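Local coordinates for methionine gamma-lyase (Trichomonas vaginalis, PDB 1E5E), which belongs to the Cys/Met metabolism family of pyridoxal-phosphate-dependent enzymes, whose subunits assemble here as a tetramer, at residues 96-101 / 148-153; 192-197 / 304-309. One frame throughout, in Å; residues are numbered along the deposited sequence. Where two conformers were deposited one is given.

Contact 1: 96-101 / 148-153; sequences TILKAG and TKIVYF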
loop_
_atom_site.group_PDB
_atom_site.type_symbol
_atom_site.label_atom_id
_atom_site.label_comp_id
_atom_site.label_asym_id
_atom_site.label_seq_id
_atom_site.Cartn_x
_atom_site.Cartn_y
_atom_site.Cartn_z
ATOM N N THR A 96 3.309 -20.856 -23.482
ATOM C CA THR A 96 4.548 -21.556 -23.241
ATOM C C THR A 96 4.495 -22.947 -23.895
ATOM O O THR A 96 5.470 -23.395 -24.498
ATOM C CB THR A 96 4.788 -21.805 -21.736
ATOM O OG1 THR A 96 4.902 -20.522 -21.096
ATOM C CG2 THR A 96 6.035 -22.598 -21.417
ATOM N N ILE A 97 3.362 -23.614 -23.696
ATOM C CA ILE A 97 3.201 -24.974 -24.219
ATOM C C ILE A 97 3.163 -24.984 -25.747
ATOM O O ILE A 97 3.913 -25.735 -26.373
ATOM C CB ILE A 97 1.957 -25.651 -23.634
ATOM C CG1 ILE A 97 2.100 -25.803 -22.111
ATOM C CG2 ILE A 97 1.718 -27.031 -24.229
ATOM C CD1 ILE A 97 0.760 -25.984 -21.415
ATOM N N LEU A 98 2.186 -24.303 -26.315
ATOM C CA LEU A 98 1.969 -24.337 -27.754
ATOM C C LEU A 98 2.900 -23.531 -28.631
ATOM O O LEU A 98 3.492 -22.495 -28.326
ATOM C CB LEU A 98 0.544 -23.829 -28.025
ATOM C CG LEU A 98 -0.525 -24.509 -27.154
ATOM C CD1 LEU A 98 -1.792 -23.669 -27.157
ATOM C CD2 LEU A 98 -0.762 -25.916 -27.678
ATOM N N LYS A 99 2.901 -23.932 -29.898
ATOM C CA LYS A 99 3.641 -23.303 -30.981
ATOM C C LYS A 99 2.814 -23.435 -32.258
ATOM O O LYS A 99 1.901 -24.264 -32.293
ATOM C CB LYS A 99 5.007 -23.973 -31.149
ATOM C CG LYS A 99 4.903 -25.447 -31.544
ATOM C CD LYS A 99 6.282 -25.976 -31.935
ATOM C CE LYS A 99 6.437 -27.469 -31.727
ATOM N NZ LYS A 99 5.314 -28.316 -32.218
ATOM N N ALA A 100 2.989 -22.551 -33.214
ATOM C CA ALA A 100 2.310 -22.586 -34.489
ATOM C C ALA A 100 2.284 -24.023 -35.020
ATOM O O ALA A 100 3.263 -24.750 -34.953
ATOM C CB ALA A 100 2.893 -21.637 -35.547
ATOM N N GLY A 101 1.056 -24.462 -35.352
ATOM C CA GLY A 101 0.925 -25.842 -35.805
ATOM C C GLY A 101 0.359 -26.784 -34.761
ATOM O O GLY A 101 -0.095 -27.871 -35.167
ATOM N N THR A 148 -2.329 -32.694 -31.073
ATOM C CA THR A 148 -3.095 -32.195 -29.926
ATOM C C THR A 148 -2.164 -32.069 -28.727
ATOM O O THR A 148 -1.602 -33.069 -28.289
ATOM C CB THR A 148 -4.305 -33.107 -29.597
ATOM O OG1 THR A 148 -5.257 -32.921 -30.651
ATOM C CG2 THR A 148 -4.950 -32.707 -28.261
ATOM N N LYS A 149 -1.993 -30.879 -28.191
ATOM C CA LYS A 149 -1.148 -30.693 -26.995
ATOM C C LYS A 149 -1.883 -30.451 -25.680
ATOM O O LYS A 149 -1.331 -30.588 -24.573
ATOM C CB LYS A 149 -0.322 -29.413 -27.263
ATOM C CG LYS A 149 0.549 -29.572 -28.503
ATOM C CD LYS A 149 1.559 -30.724 -28.287
ATOM C CE LYS A 149 2.396 -30.737 -29.592
ATOM N NZ LYS A 149 3.136 -32.019 -29.685
ATOM N N ILE A 150 -3.036 -29.812 -25.773
ATOM C CA ILE A 150 -3.824 -29.395 -24.642
ATOM C C ILE A 150 -5.321 -29.721 -24.738
ATOM O O ILE A 150 -5.962 -29.591 -25.784
ATOM C CB ILE A 150 -3.730 -27.857 -24.443
ATOM C CG1 ILE A 150 -2.293 -27.434 -24.103
ATOM C CG2 ILE A 150 -4.657 -27.374 -23.331
ATOM C CD1 ILE A 150 -2.062 -25.942 -24.223
ATOM N N VAL A 151 -5.845 -30.196 -23.602
ATOM C CA VAL A 151 -7.294 -30.302 -23.462
ATOM C C VAL A 151 -7.625 -29.352 -22.284
ATOM O O VAL A 151 -7.085 -29.545 -21.192
ATOM C CB VAL A 151 -7.756 -31.723 -23.205
ATOM C CG1 VAL A 151 -9.243 -31.702 -22.869
ATOM C CG2 VAL A 151 -7.504 -32.597 -24.437
ATOM N N TYR A 152 -8.529 -28.410 -22.464
ATOM C CA TYR A 152 -8.783 -27.351 -21.498
ATOM C C TYR A 152 -10.267 -27.247 -21.174
ATOM O O TYR A 152 -11.070 -27.336 -22.110
ATOM C CB TYR A 152 -8.324 -25.999 -22.127
ATOM C CG TYR A 152 -8.428 -24.781 -21.234
ATOM C CD1 TYR A 152 -9.634 -24.097 -21.121
ATOM C CD2 TYR A 152 -7.340 -24.311 -20.506
ATOM C CE1 TYR A 152 -9.755 -22.977 -20.306
ATOM C CE2 TYR A 152 -7.426 -23.189 -19.697
ATOM C CZ TYR A 152 -8.631 -22.544 -19.583
ATOM O OH TYR A 152 -8.729 -21.420 -18.794
ATOM N N PHE A 153 -10.627 -27.069 -19.904
ATOM C CA PHE A 153 -12.017 -26.918 -19.513
ATOM C C PHE A 153 -12.157 -26.147 -18.194
ATOM O O PHE A 153 -11.174 -25.968 -17.459
ATOM C CB PHE A 153 -12.696 -28.301 -19.331
ATOM C CG PHE A 153 -12.003 -29.182 -18.365
ATOM C CD1 PHE A 153 -12.266 -29.102 -16.985
ATOM C CD2 PHE A 153 -11.172 -30.191 -18.776
ATOM C CE1 PHE A 153 -11.589 -29.870 -16.085
ATOM C CE2 PHE A 153 -10.531 -31.016 -17.873
ATOM C CZ PHE A 153 -10.750 -30.876 -16.521
#

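Contact 2: 192-197 / 304-309; sequences ITNPVD and QMRMYG. Unlike the reference sequence in segment 304-309: Y308 (reference Ser). With SO4 (sulfate ion), chain D.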
loop_
_atom_site.group_PDB
_atom_site.type_symbol
_atom_site.label_atom_id
_atom_site.label_comp_id
_atom_site.label_asym_id
_atom_site.label_seq_id
_atom_site.Cartn_x
_atom_site.Cartn_y
_atom_site.Cartn_z
ATOM N N ILE A 192 -12.398 -26.341 -2.512
ATOM C CA ILE A 192 -13.546 -27.167 -2.896
ATOM C C ILE A 192 -13.033 -28.324 -3.752
ATOM O O ILE A 192 -13.488 -29.446 -3.627
ATOM C CB ILE A 192 -14.607 -26.310 -3.612
ATOM C CG1 ILE A 192 -15.376 -25.461 -2.568
ATOM C CG2 ILE A 192 -15.558 -27.165 -4.437
ATOM C CD1 ILE A 192 -16.449 -24.558 -3.127
ATOM N N THR A 193 -12.110 -28.011 -4.637
ATOM C CA THR A 193 -11.559 -29.019 -5.526
ATOM C C THR A 193 -10.063 -28.920 -5.719
ATOM O O THR A 193 -9.525 -27.831 -5.895
ATOM C CB THR A 193 -12.205 -28.866 -6.935
ATOM O OG1 THR A 193 -13.624 -29.151 -6.854
ATOM C CG2 THR A 193 -11.645 -29.920 -7.884
ATOM N N ASN A 194 -9.404 -30.048 -5.802
ATOM C CA ASN A 194 -7.994 -30.139 -6.202
ATOM C C ASN A 194 -8.009 -30.971 -7.482
ATOM O O ASN A 194 -7.941 -32.211 -7.479
ATOM C CB ASN A 194 -7.145 -30.836 -5.137
ATOM C CG ASN A 194 -6.984 -29.998 -3.883
ATOM O OD1 ASN A 194 -6.726 -30.517 -2.785
ATOM N ND2 ASN A 194 -7.131 -28.671 -3.950
ATOM N N PRO A 195 -8.121 -30.352 -8.651
ATOM C CA PRO A 195 -8.252 -31.072 -9.896
ATOM C C PRO A 195 -7.152 -32.076 -10.174
ATOM O O PRO A 195 -7.495 -33.099 -10.815
ATOM C CB PRO A 195 -8.374 -30.006 -10.977
ATOM C CG PRO A 195 -8.797 -28.764 -10.210
ATOM C CD PRO A 195 -8.236 -28.876 -8.834
ATOM N N VAL A 196 -5.931 -31.953 -9.676
ATOM C CA VAL A 196 -4.882 -32.931 -9.885
ATOM C C VAL A 196 -5.279 -34.293 -9.310
ATOM O O VAL A 196 -4.746 -35.277 -9.804
ATOM C CB VAL A 196 -3.499 -32.569 -9.306
ATOM C CG1 VAL A 196 -3.020 -31.240 -9.912
ATOM C CG2 VAL A 196 -3.546 -32.481 -7.776
ATOM N N ASP A 197 -6.179 -34.373 -8.324
ATOM C CA ASP A 197 -6.660 -35.605 -7.773
ATOM C C ASP A 197 -7.280 -36.487 -8.878
ATOM O O ASP A 197 -7.427 -37.697 -8.707
ATOM C CB ASP A 197 -7.760 -35.420 -6.724
ATOM C CG ASP A 197 -7.281 -34.830 -5.408
ATOM O OD1 ASP A 197 -6.064 -34.857 -5.150
ATOM O OD2 ASP A 197 -8.138 -34.322 -4.655
ATOM N N GLN A 304 -16.334 -34.480 -7.070
ATOM C CA GLN A 304 -15.271 -33.516 -7.293
ATOM C C GLN A 304 -15.219 -32.294 -6.370
ATOM O O GLN A 304 -14.189 -31.649 -6.243
ATOM C CB GLN A 304 -15.484 -32.977 -8.740
ATOM C CG GLN A 304 -15.459 -34.121 -9.730
ATOM C CD GLN A 304 -15.409 -33.724 -11.176
ATOM O OE1 GLN A 304 -14.867 -34.512 -11.954
ATOM N NE2 GLN A 304 -15.905 -32.571 -11.620
ATOM N N MET A 305 -16.338 -31.946 -5.732
ATOM C CA MET A 305 -16.447 -30.758 -4.901
ATOM C C MET A 305 -16.721 -31.038 -3.441
ATOM O O MET A 305 -17.729 -31.678 -3.120
ATOM C CB MET A 305 -17.595 -29.883 -5.497
ATOM C CG MET A 305 -17.383 -29.608 -6.980
ATOM S SD MET A 305 -18.716 -28.720 -7.793
ATOM C CE MET A 305 -18.567 -27.144 -6.935
ATOM N N ARG A 306 -15.902 -30.553 -2.521
ATOM C CA ARG A 306 -16.152 -30.769 -1.108
ATOM C C ARG A 306 -17.347 -29.931 -0.655
ATOM O O ARG A 306 -17.870 -30.199 0.438
ATOM C CB ARG A 306 -14.955 -30.413 -0.238
ATOM C CG ARG A 306 -13.657 -30.994 -0.765
ATOM C CD ARG A 306 -12.498 -30.965 0.257
ATOM N NE ARG A 306 -11.403 -31.747 -0.354
ATOM C CZ ARG A 306 -10.602 -31.336 -1.335
ATOM N NH1 ARG A 306 -10.615 -30.123 -1.893
ATOM N NH2 ARG A 306 -9.689 -32.196 -1.777
ATOM N N MET A 307 -17.577 -28.778 -1.316
ATOM C CA MET A 307 -18.708 -27.917 -1.014
ATOM C C MET A 307 -19.321 -27.586 -2.375
ATOM O O MET A 307 -18.572 -27.729 -3.347
ATOM C CB MET A 307 -18.353 -26.615 -0.268
ATOM C CG MET A 307 -17.942 -27.010 1.152
ATOM S SD MET A 307 -17.627 -25.650 2.240
ATOM C CE MET A 307 -16.064 -25.021 1.618
ATOM N N TYR A 308 -20.547 -27.098 -2.430
ATOM C CA TYR A 308 -21.116 -26.847 -3.742
ATOM C C TYR A 308 -20.891 -25.439 -4.256
ATOM O O TYR A 308 -21.406 -25.119 -5.335
ATOM C CB TYR A 308 -22.606 -27.256 -3.752
ATOM C CG TYR A 308 -22.754 -28.769 -3.622
ATOM C CD1 TYR A 308 -23.352 -29.364 -2.516
ATOM C CD2 TYR A 308 -22.297 -29.596 -4.638
ATOM C CE1 TYR A 308 -23.505 -30.743 -2.444
ATOM C CE2 TYR A 308 -22.421 -30.970 -4.583
ATOM C CZ TYR A 308 -23.051 -31.526 -3.476
ATOM O OH TYR A 308 -23.151 -32.893 -3.417
ATOM N N GLY A 309 -20.107 -24.623 -3.546
ATOM C CA GLY A 309 -19.723 -23.334 -4.132
ATOM C C GLY A 309 -20.763 -22.241 -3.903
ATOM O O GLY A 309 -21.820 -22.503 -3.338
HETATM S S SO4 D . -25.313 -34.165 -0.922
HETATM O O1 SO4 D . -26.187 -33.573 0.146
HETATM O O2 SO4 D . -25.739 -33.670 -2.274
HETATM O O3 SO4 D . -25.504 -35.674 -0.910
HETATM O O4 SO4 D . -23.878 -33.852 -0.619
#

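Contact 1: 96-101 / 148-153
I150 rests its CD1 methyl against L98 and I97, and this one methyl is the hub of the contact. From CD1 the nearest atom is L98 CG, at 3.6 Å, and both leucine methyls lie almost as close, so CD1 sits against the whole fork, branch point and both prongs together. I97 adds its own branch: its CG2 lies 3.9 Å from I150 CD1, and its CD1 reaches the same methyl from the other arm. I150 sends CG1 out anti to the carbonyl carbon (chi1 -64°) with chi2 extended at 166°, a combination that carries CD1 away from strand 148-154 to the end of helix 86-97. L98 is the first residue beyond that helix to leave helical backbone angles; its CA-CB bond does not aim at the strand, yet the end of the side chain turns inward.

The second leucine methyl also serves K149: L98 CD2 sits 3.5 Å from K149 CB, the two side chains sliding past each other in opposite directions. K149 is bent at chi2 (-62°), and its amino end leads away from the contact. Its NZ stands 5.0 Å from K99 NZ, a proximity of like charges probably eased by the salt bridge K99 makes with D102. No hydrogen bond joins the two segments. Strand 103-107 completes the apolar patch, L104 touching both L98 and I150, while K124 of the second subunit bonds the backbone oxygen of L98. A helix end laid on a strand of the mixed, mainly parallel sheet fits the alpha/beta large domain of fold-type I pyridoxal-phosphate enzymes.

Contact 2: 192-197 / 304-309
The backbone oxygen of I192 accepts the amide of R306 at 2.9 Å (N to O), in the carbonyl plane on a lone pair and fairly straight at 165°. The same oxygen receives a CA-H contact from M305, and R306 CG lies against it at 3.3 Å. Next along the chain, T193 OG1 donates to Q304 O at 2.6 Å, approaching 42° out of the carbonyl plane. Two loops are thus joined, one linking strands 180-184 and 202-206 of the seven-stranded sheet, the other leading from helix 298-304 into strand 311-316 of the five-stranded sheet. The I192 side chain packs alongside: CG2 meets M305 CB at 3.6 Å, CG1 faces M307 CB, and CD1 reaches G309 CA at 3.6 Å. M264 of helix 260-279 packs on both I192 and M307. R306, extended from CG to NE, runs to D197, where NH2 and OD2 form a long salt bridge of 3.9 Å with carboxylate and guanidinium planes 86° apart. N194 OD1 lies obliquely by the R306 guanidinium, but its ND2 hydrogen-bonds E75. Beyond the contact, Y308 OH donates to O4 of a sulfate ion at 3.0 Å, an anion also held by H298 and K302.

In the fold
Contact 1 closes before contact 2 opens along the chain, and their centres lie 25 Å apart; the nearest atoms come within about 6 Å without touching. The seven-stranded mixed sheet links them: strand 148-154 belongs to contact 1, and its neighbour 180-184 leads into the loop that carries 192-197. Contact 1 joins the end of helix 86-97 to a strand of this sheet and borders the second subunit, whereas contact 2, whose segments no other protein chain of the assembly touches, joins the sheet to the five-stranded sheet's part of the chain. Helix 166-174 connects their surroundings, since its M166 packs on F153 as well as on T193 and P195.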